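Local coordinates for protein kallistatin (Homo sapiens, PDB 6F4V) that inhibits the serine protease tissue kallikrein, forming a stable equimolar complex with the enzyme as its reactive site is cleaved, at residues 16-30 against 277-290. Residues are numbered along the deposited sequence; the frame is centred on the assembly and turned at random.
Sequences FYYLIASETPGKNIF and ISGSYVLDQILPRL. With EDO (1,2-ethanediol), chain E; EDO (1,2-ethanediol), chain G.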
loop_
_atom_site.group_PDB
_atom_site.type_symbol
_atom_site.label_atom_id
_atom_site.label_comp_id
_atom_site.label_asym_id
_atom_site.label_seq_id
_atom_site.Cartn_x
_atom_site.Cartn_y
_atom_site.Cartn_z
ATOM N N PHE A 16 -9.254 0.810 -4.837
ATOM C CA PHE A 16 -8.128 0.452 -5.689
ATOM C C PHE A 16 -8.043 -1.068 -5.832
ATOM O O PHE A 16 -7.910 -1.593 -6.942
ATOM C CB PHE A 16 -6.812 1.038 -5.167
ATOM C CG PHE A 16 -5.660 0.900 -6.119
ATOM C CD1 PHE A 16 -4.883 -0.264 -6.148
ATOM C CD2 PHE A 16 -5.316 1.932 -6.955
ATOM C CE1 PHE A 16 -3.830 -0.399 -7.025
ATOM C CE2 PHE A 16 -4.240 1.810 -7.836
ATOM C CZ PHE A 16 -3.488 0.642 -7.868
ATOM N N TYR A 17 -8.111 -1.765 -4.711
ATOM C CA TYR A 17 -8.076 -3.241 -4.700
ATOM C C TYR A 17 -9.173 -3.778 -5.628
ATOM O O TYR A 17 -8.948 -4.665 -6.462
ATOM C CB TYR A 17 -8.217 -3.809 -3.281
ATOM C CG TYR A 17 -8.144 -5.302 -3.333
ATOM C CD1 TYR A 17 -6.941 -5.950 -3.364
ATOM C CD2 TYR A 17 -9.293 -6.053 -3.544
ATOM C CE1 TYR A 17 -6.871 -7.334 -3.532
ATOM C CE2 TYR A 17 -9.253 -7.430 -3.759
ATOM C CZ TYR A 17 -8.045 -8.075 -3.743
ATOM O OH TYR A 17 -8.015 -9.455 -3.982
ATOM N N TYR A 18 -10.378 -3.289 -5.428
ATOM C CA TYR A 18 -11.519 -3.823 -6.184
ATOM C C TYR A 18 -11.318 -3.684 -7.698
ATOM O O TYR A 18 -11.623 -4.601 -8.454
ATOM C CB TYR A 18 -12.801 -3.149 -5.778
ATOM C CG TYR A 18 -14.014 -3.776 -6.443
ATOM C CD1 TYR A 18 -14.631 -4.891 -5.872
ATOM C CD2 TYR A 18 -14.533 -3.266 -7.629
ATOM C CE1 TYR A 18 -15.750 -5.469 -6.463
ATOM C CE2 TYR A 18 -15.663 -3.843 -8.232
ATOM C CZ TYR A 18 -16.264 -4.939 -7.633
ATOM O OH TYR A 18 -17.382 -5.557 -8.183
ATOM N N LEU A 19 -10.804 -2.541 -8.120
ATOM C CA LEU A 19 -10.548 -2.272 -9.550
ATOM C C LEU A 19 -9.516 -3.271 -10.093
ATOM O O LEU A 19 -9.748 -3.914 -11.125
ATOM C CB LEU A 19 -10.083 -0.826 -9.758
ATOM C CG LEU A 19 -9.712 -0.403 -11.212
ATOM C CD1 LEU A 19 -9.679 1.096 -11.371
ATOM C CD2 LEU A 19 -8.347 -0.879 -11.641
ATOM N N ILE A 20 -8.411 -3.465 -9.368
ATOM C CA ILE A 20 -7.364 -4.380 -9.819
ATOM C C ILE A 20 -7.892 -5.807 -9.883
ATOM O O ILE A 20 -7.666 -6.529 -10.860
ATOM C CB ILE A 20 -6.113 -4.398 -8.878
ATOM C CG1 ILE A 20 -5.520 -2.992 -8.716
ATOM C CG2 ILE A 20 -5.037 -5.352 -9.407
ATOM C CD1 ILE A 20 -5.109 -2.315 -9.998
ATOM N N ALA A 21 -8.574 -6.214 -8.835
ATOM C CA ALA A 21 -9.088 -7.586 -8.732
ATOM C C ALA A 21 -10.123 -7.889 -9.805
ATOM O O ALA A 21 -10.230 -9.014 -10.275
ATOM C CB ALA A 21 -9.685 -7.827 -7.365
ATOM N N SER A 22 -10.906 -6.880 -10.160
ATOM C CA SER A 22 -11.943 -7.087 -11.159
ATOM C C SER A 22 -11.373 -6.985 -12.584
ATOM O O SER A 22 -11.841 -7.708 -13.467
ATOM C CB SER A 22 -13.129 -6.184 -10.837
ATOM O OG SER A 22 -12.786 -4.900 -11.108
ATOM N N GLU A 23 -10.357 -6.148 -12.823
ATOM C CA GLU A 23 -9.760 -6.003 -14.162
ATOM C C GLU A 23 -8.739 -7.094 -14.490
ATOM O O GLU A 23 -8.633 -7.492 -15.655
ATOM C CB GLU A 23 -9.148 -4.620 -14.361
ATOM C CG GLU A 23 -10.223 -3.532 -14.417
ATOM C CD GLU A 23 -9.699 -2.156 -14.682
ATOM O OE1 GLU A 23 -8.477 -1.978 -14.834
ATOM O OE2 GLU A 23 -10.533 -1.228 -14.741
ATOM N N THR A 24 -7.998 -7.587 -13.488
ATOM C CA THR A 24 -7.054 -8.695 -13.673
ATOM C C THR A 24 -7.330 -9.804 -12.644
ATOM O O THR A 24 -6.599 -9.942 -11.639
ATOM C CB THR A 24 -5.598 -8.206 -13.550
ATOM O OG1 THR A 24 -5.420 -7.523 -12.287
ATOM C CG2 THR A 24 -5.245 -7.252 -14.671
ATOM N N PRO A 25 -8.402 -10.592 -12.864
ATOM C CA PRO A 25 -8.725 -11.632 -11.902
ATOM C C PRO A 25 -7.707 -12.781 -12.006
ATOM O O PRO A 25 -6.971 -12.863 -12.990
ATOM C CB PRO A 25 -10.157 -12.059 -12.304
ATOM C CG PRO A 25 -10.239 -11.759 -13.764
ATOM C CD PRO A 25 -9.403 -10.522 -13.955
ATOM N N GLY A 26 -7.615 -13.599 -10.966
ATOM C CA GLY A 26 -6.690 -14.727 -10.949
ATOM C C GLY A 26 -5.212 -14.396 -10.886
ATOM O O GLY A 26 -4.379 -15.250 -11.208
ATOM N N LYS A 27 -4.865 -13.181 -10.421
ATOM C CA LYS A 27 -3.474 -12.749 -10.353
ATOM C C LYS A 27 -3.168 -12.258 -8.938
ATOM O O LYS A 27 -4.008 -11.586 -8.320
ATOM C CB LYS A 27 -3.213 -11.602 -11.321
ATOM C CG LYS A 27 -3.365 -12.000 -12.801
ATOM C CD LYS A 27 -2.139 -12.744 -13.315
ATOM C CE LYS A 27 -2.476 -13.582 -14.537
ATOM N NZ LYS A 27 -3.304 -12.831 -15.532
ATOM N N ASN A 28 -1.945 -12.533 -8.496
ATOM C CA ASN A 28 -1.399 -11.937 -7.258
ATOM C C ASN A 28 -1.538 -10.408 -7.330
ATOM O O ASN A 28 -1.310 -9.775 -8.387
ATOM C CB ASN A 28 0.074 -12.272 -7.051
ATOM C CG ASN A 28 0.335 -13.758 -6.858
ATOM O OD1 ASN A 28 -0.552 -14.508 -6.528
ATOM N ND2 ASN A 28 1.596 -14.164 -7.008
ATOM N N ILE A 29 -1.934 -9.831 -6.202
ATOM C CA ILE A 29 -2.074 -8.388 -6.054
ATOM C C ILE A 29 -1.307 -7.977 -4.805
ATOM O O ILE A 29 -1.403 -8.633 -3.776
ATOM C CB ILE A 29 -3.550 -7.965 -5.901
ATOM C CG1 ILE A 29 -4.344 -8.311 -7.179
ATOM C CG2 ILE A 29 -3.696 -6.494 -5.533
ATOM C CD1 ILE A 29 -5.848 -8.265 -6.974
ATOM N N PHE A 30 -0.551 -6.889 -4.901
ATOM C CA PHE A 30 0.055 -6.327 -3.700
ATOM C C PHE A 30 0.400 -4.880 -3.894
ATOM O O PHE A 30 1.129 -4.537 -4.798
ATOM C CB PHE A 30 1.300 -7.129 -3.210
ATOM C CG PHE A 30 1.669 -6.802 -1.799
ATOM C CD1 PHE A 30 0.825 -7.184 -0.738
ATOM C CD2 PHE A 30 2.799 -6.060 -1.516
ATOM C CE1 PHE A 30 1.145 -6.841 0.571
ATOM C CE2 PHE A 30 3.093 -5.691 -0.204
ATOM C CZ PHE A 30 2.268 -6.094 0.830
ATOM N N ILE A 277 5.406 -12.246 -2.672
ATOM C CA ILE A 277 4.693 -11.749 -3.856
ATOM C C ILE A 277 5.011 -10.270 -4.056
ATOM O O ILE A 277 5.531 -9.567 -3.146
ATOM C CB ILE A 277 3.147 -11.922 -3.799
ATOM C CG1 ILE A 277 2.510 -11.178 -2.617
ATOM C CG2 ILE A 277 2.759 -13.391 -3.785
ATOM C CD1 ILE A 277 0.998 -11.022 -2.739
ATOM N N SER A 278 4.676 -9.783 -5.234
ATOM C CA SER A 278 4.873 -8.394 -5.533
ATOM C C SER A 278 3.789 -7.906 -6.462
ATOM O O SER A 278 3.078 -8.724 -7.076
ATOM C CB SER A 278 6.262 -8.207 -6.125
ATOM O OG SER A 278 6.361 -8.880 -7.341
ATOM N N GLY A 279 3.689 -6.582 -6.551
ATOM C CA GLY A 279 2.800 -5.905 -7.473
ATOM C C GLY A 279 3.484 -4.769 -8.173
ATOM O O GLY A 279 4.371 -4.144 -7.620
ATOM N N SER A 280 3.021 -4.454 -9.386
ATOM C CA SER A 280 3.624 -3.418 -10.196
ATOM C C SER A 280 2.525 -2.801 -11.034
ATOM O O SER A 280 1.892 -3.508 -11.802
ATOM C CB SER A 280 4.728 -3.976 -11.102
ATOM O OG SER A 280 5.332 -2.895 -11.802
ATOM N N TYR A 281 2.276 -1.513 -10.835
ATOM C CA TYR A 281 1.114 -0.826 -11.400
ATOM C C TYR A 281 1.522 0.450 -12.105
ATOM O O TYR A 281 2.408 1.193 -11.654
ATOM C CB TYR A 281 0.043 -0.547 -10.308
ATOM C CG TYR A 281 -0.285 -1.828 -9.564
ATOM C CD1 TYR A 281 -1.111 -2.790 -10.121
ATOM C CD2 TYR A 281 0.326 -2.119 -8.341
ATOM C CE1 TYR A 281 -1.358 -3.995 -9.479
ATOM C CE2 TYR A 281 0.093 -3.316 -7.691
ATOM C CZ TYR A 281 -0.747 -4.261 -8.265
ATOM O OH TYR A 281 -1.007 -5.478 -7.684
ATOM N N VAL A 282 0.822 0.719 -13.204
ATOM C CA VAL A 282 0.950 1.960 -13.947
ATOM C C VAL A 282 -0.240 2.839 -13.569
ATOM O O VAL A 282 -1.348 2.737 -14.138
ATOM C CB VAL A 282 1.027 1.697 -15.469
ATOM C CG1 VAL A 282 1.310 2.991 -16.210
ATOM C CG2 VAL A 282 2.126 0.690 -15.772
ATOM N N LEU A 283 -0.028 3.687 -12.565
ATOM C CA LEU A 283 -1.120 4.459 -11.996
ATOM C C LEU A 283 -1.742 5.451 -12.977
ATOM O O LEU A 283 -2.949 5.691 -12.914
ATOM C CB LEU A 283 -0.647 5.195 -10.760
ATOM C CG LEU A 283 -0.167 4.333 -9.591
ATOM C CD1 LEU A 283 0.163 5.201 -8.393
ATOM C CD2 LEU A 283 -1.153 3.242 -9.192
ATOM N N ASP A 284 -0.938 5.990 -13.890
ATOM C CA ASP A 284 -1.482 6.902 -14.918
ATOM C C ASP A 284 -2.486 6.209 -15.830
ATOM O O ASP A 284 -3.358 6.890 -16.371
ATOM C CB ASP A 284 -0.389 7.601 -15.743
ATOM C CG ASP A 284 0.542 6.645 -16.376
ATOM O OD1 ASP A 284 1.507 6.248 -15.690
ATOM O OD2 ASP A 284 0.267 6.240 -17.535
ATOM N N GLN A 285 -2.391 4.880 -15.953
ATOM C CA GLN A 285 -3.356 4.072 -16.703
ATOM C C GLN A 285 -4.545 3.597 -15.872
ATOM O O GLN A 285 -5.633 3.412 -16.422
ATOM C CB GLN A 285 -2.652 2.896 -17.418
ATOM C CG GLN A 285 -1.721 3.373 -18.533
ATOM C CD GLN A 285 -0.830 2.265 -19.106
ATOM O OE1 GLN A 285 -0.881 1.128 -18.658
ATOM N NE2 GLN A 285 0.005 2.611 -20.101
ATOM N N ILE A 286 -4.377 3.473 -14.557
ATOM C CA ILE A 286 -5.418 2.968 -13.652
ATOM C C ILE A 286 -6.284 4.049 -13.011
ATOM O O ILE A 286 -7.506 3.948 -13.010
ATOM C CB ILE A 286 -4.770 2.113 -12.527
ATOM C CG1 ILE A 286 -4.114 0.852 -13.111
ATOM C CG2 ILE A 286 -5.778 1.727 -11.435
ATOM C CD1 ILE A 286 -3.060 0.246 -12.183
ATOM N N LEU A 287 -5.657 5.089 -12.477
ATOM C CA LEU A 287 -6.357 6.072 -11.674
ATOM C C LEU A 287 -7.410 6.891 -12.374
ATOM O O LEU A 287 -8.329 7.332 -11.714
ATOM C CB LEU A 287 -5.393 6.985 -10.935
ATOM C CG LEU A 287 -4.534 6.339 -9.841
ATOM C CD1 LEU A 287 -3.680 7.405 -9.204
ATOM C CD2 LEU A 287 -5.300 5.579 -8.787
ATOM N N PRO A 288 -7.344 7.060 -13.711
ATOM C CA PRO A 288 -8.487 7.723 -14.334
ATOM C C PRO A 288 -9.830 7.018 -14.080
ATOM O O PRO A 288 -10.878 7.672 -14.133
ATOM C CB PRO A 288 -8.131 7.693 -15.832
ATOM C CG PRO A 288 -6.650 7.742 -15.828
ATOM C CD PRO A 288 -6.256 6.847 -14.679
ATOM N N ARG A 289 -9.807 5.710 -13.813
ATOM C CA ARG A 289 -11.013 4.978 -13.466
ATOM C C ARG A 289 -11.382 4.997 -11.988
ATOM O O ARG A 289 -12.386 4.393 -11.629
ATOM C CB ARG A 289 -10.931 3.557 -13.998
ATOM C CG ARG A 289 -10.908 3.540 -15.509
ATOM C CD ARG A 289 -10.916 2.140 -16.100
ATOM N NE ARG A 289 -9.811 1.285 -15.678
ATOM C CZ ARG A 289 -8.529 1.442 -16.022
ATOM N NH1 ARG A 289 -8.125 2.464 -16.775
ATOM N NH2 ARG A 289 -7.620 0.590 -15.572
ATOM N N LEU A 290 -10.615 5.707 -11.153
ATOM C CA LEU A 290 -10.919 5.876 -9.733
ATOM C C LEU A 290 -11.107 7.333 -9.341
ATOM O O LEU A 290 -10.922 7.679 -8.182
ATOM C CB LEU A 290 -9.794 5.264 -8.890
ATOM C CG LEU A 290 -9.625 3.766 -9.000
ATOM C CD1 LEU A 290 -8.408 3.270 -8.237
ATOM C CD2 LEU A 290 -10.882 3.054 -8.513
HETATM C C1 EDO E . -0.077 -15.343 -9.944
HETATM O O1 EDO E . -0.175 -13.981 -10.350
HETATM C C2 EDO E . -0.131 -16.219 -11.192
HETATM O O2 EDO E . -1.500 -16.435 -11.499
HETATM C C1 EDO G . -5.300 -3.421 -13.567
HETATM O O1 EDO G . -5.864 -3.145 -14.858
HETATM C C2 EDO G . -4.066 -4.309 -13.701
HETATM O O2 EDO G . -2.867 -3.583 -13.396
HETATM O O HOH W 1 -1.509 -7.334 -9.410
HETATM O O HOH W 2 3.887 -11.917 -7.245
#
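Phe16 sits at the tight end of this contact, where helix 6-23 of the serpin fold packs on the end of strand 269-282, part of the large central beta sheet, and on the short helix 283-286 that follows. Its CG lies anti to the backbone N (chi1 -170°), which sends the ring among aliphatic side chains: CE2 is 3.7 Å from Leu283 CD2, with Ile286 CG2 and Leu287 CD2 close by, and CD2 meets Leu290 CD1. Helix 33-44 closes over the same cluster through Ile36. The ring also turns an edge to the face of Tyr281 in a T-shaped pair, planes at 90° and centroids 5.9 Å apart. One turn along, Leu19 divides its two methyls, CD2 on Ile286 CG2 and CD1 3.6 Å from Leu290 CG, while Ile20 lays CG2 and CD1 beside CE1 of Tyr281.

Tyr281 then reaches past the helix to the strand that begins at Ile29. Its OH accepts from Phe30 N at 3.2 Å and shares a water with Asn28 O. A phenylalanine here would probably leave Phe30 N without this acceptor and the water held by Asn28 O without the hydroxyl it shares.

Beyond Tyr281 the contact turns to strand edges. Ile277 touches Asn28 and Phe30, a second water links Asn28 ND2 to Ser278 N, and a strand of another protein chain pairs antiparallel with Ile29 and Phe30, its backbone also bonding Asn28 OD1. The loose margin is polar, with an ethanediol molecule donating to Glu23 OE1. There Arg289, bent at chi3 (-58°), grips Glu23 side-on, NE to OE2 and NH2 to OE1, each at 2.8 Å and on a syn lone pair; its remaining nitrogen, NH1, turns back to Gln285 O at 2.7 Å.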